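Local coordinates for glypican-1 (Homo sapiens, PDB 4YWT), which is a cell-surface proteoglycan that carries heparan sulfate chains and, through them, binds collagen alpha-4(V) and takes part in Schwann cell myelination, at residues His109-Leu114 with Tyr150-Asn155. The protein carries 3 engineered substitutions. Residues are numbered along the deposited sequence; the frame is centred on the assembly and turned at random.
With NAG (2-acetamido-2-deoxy-beta-D-glucopyranose), chain E.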
# COMPACT_ATOMS: atom_id res chain seq x y z
N HIS A 109 -0.62 -16.44 0.07
CA HIS A 109 0.09 -17.24 -0.92
C HIS A 109 1.48 -17.66 -0.45
O HIS A 109 1.93 -18.75 -0.77
CB HIS A 109 0.22 -16.49 -2.25
CG HIS A 109 0.91 -17.30 -3.31
ND1 HIS A 109 0.42 -18.51 -3.76
CD2 HIS A 109 2.05 -17.08 -4.00
CE1 HIS A 109 1.23 -19.00 -4.68
NE2 HIS A 109 2.23 -18.15 -4.84
N PHE A 110 2.16 -16.80 0.30
CA PHE A 110 3.45 -17.17 0.87
C PHE A 110 3.26 -18.31 1.87
O PHE A 110 3.96 -19.36 1.81
CB PHE A 110 4.12 -15.97 1.53
CG PHE A 110 4.71 -14.98 0.56
CD1 PHE A 110 5.41 -15.43 -0.56
CD2 PHE A 110 4.55 -13.62 0.74
CE1 PHE A 110 5.95 -14.53 -1.46
CE2 PHE A 110 5.08 -12.72 -0.16
CZ PHE A 110 5.78 -13.17 -1.26
N GLN A 111 2.30 -18.12 2.77
CA GLN A 111 1.98 -19.15 3.75
C GLN A 111 1.58 -20.47 3.07
O GLN A 111 1.99 -21.54 3.51
CB GLN A 111 0.86 -18.67 4.68
CG GLN A 111 1.33 -17.63 5.69
CD GLN A 111 0.23 -17.19 6.63
OE1 GLN A 111 -0.03 -15.99 6.77
NE2 GLN A 111 -0.42 -18.15 7.28
N HIS A 112 0.82 -20.37 1.98
CA HIS A 112 0.41 -21.57 1.26
C HIS A 112 1.58 -22.25 0.56
O HIS A 112 1.64 -23.46 0.50
CB HIS A 112 -0.66 -21.26 0.21
CG HIS A 112 -0.89 -22.38 -0.76
ND1 HIS A 112 -0.34 -22.38 -2.02
CD2 HIS A 112 -1.57 -23.54 -0.63
CE1 HIS A 112 -0.69 -23.50 -2.64
NE2 HIS A 112 -1.43 -24.22 -1.82
N LEU A 113 2.51 -21.46 0.04
CA LEU A 113 3.69 -22.03 -0.61
C LEU A 113 4.49 -22.82 0.41
O LEU A 113 4.86 -23.98 0.15
CB LEU A 113 4.56 -20.94 -1.24
CG LEU A 113 4.09 -20.39 -2.59
CD1 LEU A 113 4.97 -19.24 -3.04
CD2 LEU A 113 4.07 -21.50 -3.64
N LEU A 114 4.73 -22.21 1.57
CA LEU A 114 5.48 -22.91 2.62
C LEU A 114 4.76 -24.19 3.07
O LEU A 114 5.35 -25.28 3.10
CB LEU A 114 5.70 -21.97 3.81
CG LEU A 114 6.72 -22.44 4.85
CD1 LEU A 114 8.05 -22.74 4.19
CD2 LEU A 114 6.89 -21.40 5.95
N TYR A 150 9.94 -17.15 11.23
CA TYR A 150 10.84 -16.20 10.57
C TYR A 150 10.09 -15.32 9.58
O TYR A 150 10.37 -14.13 9.47
CB TYR A 150 11.97 -16.94 9.87
CG TYR A 150 13.01 -16.03 9.26
CD1 TYR A 150 13.84 -15.26 10.06
CD2 TYR A 150 13.17 -15.95 7.88
CE1 TYR A 150 14.79 -14.43 9.51
CE2 TYR A 150 14.12 -15.12 7.32
CZ TYR A 150 14.93 -14.36 8.14
OH TYR A 150 15.88 -13.53 7.60
N TYR A 151 9.14 -15.92 8.87
CA TYR A 151 8.32 -15.16 7.93
C TYR A 151 7.39 -14.21 8.67
O TYR A 151 7.20 -13.07 8.25
CB TYR A 151 7.50 -16.08 7.03
CG TYR A 151 6.40 -15.36 6.27
CD1 TYR A 151 6.69 -14.62 5.13
CD2 TYR A 151 5.08 -15.40 6.71
CE1 TYR A 151 5.69 -13.95 4.45
CE2 TYR A 151 4.08 -14.73 6.03
CZ TYR A 151 4.39 -14.01 4.90
OH TYR A 151 3.40 -13.34 4.22
N ARG A 152 6.80 -14.68 9.76
CA ARG A 152 5.82 -13.88 10.49
C ARG A 152 6.45 -12.68 11.20
O ARG A 152 5.75 -11.81 11.70
CB ARG A 152 5.06 -14.74 11.50
CG ARG A 152 4.10 -15.73 10.85
CD ARG A 152 3.11 -16.28 11.86
NE ARG A 152 2.27 -17.32 11.27
CZ ARG A 152 2.28 -18.60 11.66
NH1 ARG A 152 3.09 -18.99 12.63
NH2 ARG A 152 1.47 -19.47 11.07
N GLY A 153 7.78 -12.65 11.24
CA GLY A 153 8.48 -11.49 11.76
C GLY A 153 9.18 -11.71 13.09
O GLY A 153 9.91 -10.84 13.55
N ALA A 154 8.93 -12.86 13.71
CA ALA A 154 9.61 -13.21 14.95
C ALA A 154 11.11 -13.15 14.72
O ALA A 154 11.59 -13.53 13.66
CB ALA A 154 9.20 -14.60 15.42
N ASN A 155 11.87 -12.68 15.72
CA ASN A 155 13.24 -12.29 15.42
C ASN A 155 14.18 -13.47 15.59
O ASN A 155 14.46 -13.94 16.70
CB ASN A 155 13.67 -11.13 16.32
C1 NAG E . -0.25 -22.85 7.16
C2 NAG E . -1.65 -22.21 7.15
C3 NAG E . -1.97 -21.60 8.52
C4 NAG E . -1.75 -22.61 9.63
C5 NAG E . -0.33 -23.15 9.55
C6 NAG E . -0.04 -24.21 10.58
C7 NAG E . -2.48 -21.34 5.00
C8 NAG E . -3.21 -22.64 4.86
N2 NAG E . -1.75 -21.19 6.11
O3 NAG E . -3.32 -21.15 8.53
O4 NAG E . -1.96 -22.00 10.90
O5 NAG E . -0.14 -23.76 8.26
O6 NAG E . -1.16 -25.07 10.78
O7 NAG E . -2.54 -20.46 4.15
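Tyr151 reaches from the C-terminal end of helix 137-152 to helix 70-129 and packs against Phe110 and Gln111. The nearest pair of CA atoms, Gln111 and Tyr151, is 8.6 Å apart.

The main contact is apolar. CE1 of Tyr151 lies 3.9 Å from CB of Phe110. The two side chains cross at about a right angle. The rings lie oblique to each other, with centroids 6.0 Å apart and planes at 63°. The phenol oxygen OH of Tyr151 sits at the edge of the Phe110 ring, near its plane, 3.7 Å from CD2. Tyr151 has CG anti to its backbone N (chi1 166°), which sends the ring across to the other helix. On the other side of the ring's long axis, CE2 of Tyr151 meets the methylene CG of Gln111 at 4.0 Å. The Phe110 ring also meets Phe303 edge-to-face and packs on helices 204-236 and 373-387.

No hydrogen bond joins the two segments. The phenol of Tyr151 is instead hydrogen-bonded to Asp107, one turn before Gln111 on helix 70-129.

At the outer side, the exposed Arg152 side chain extends near Gln111. The N-acetylglucosamine of the Asn115 glycan lies by Gln111, with its O7 and N2 each 3.9 Å from Gln111 CB.

The chemistry is thus layered in this helical core: aromatic packing inside, a tyrosine tied by its hydroxyl to the opposing helix, and a polar, solvent-facing margin beside the glycan.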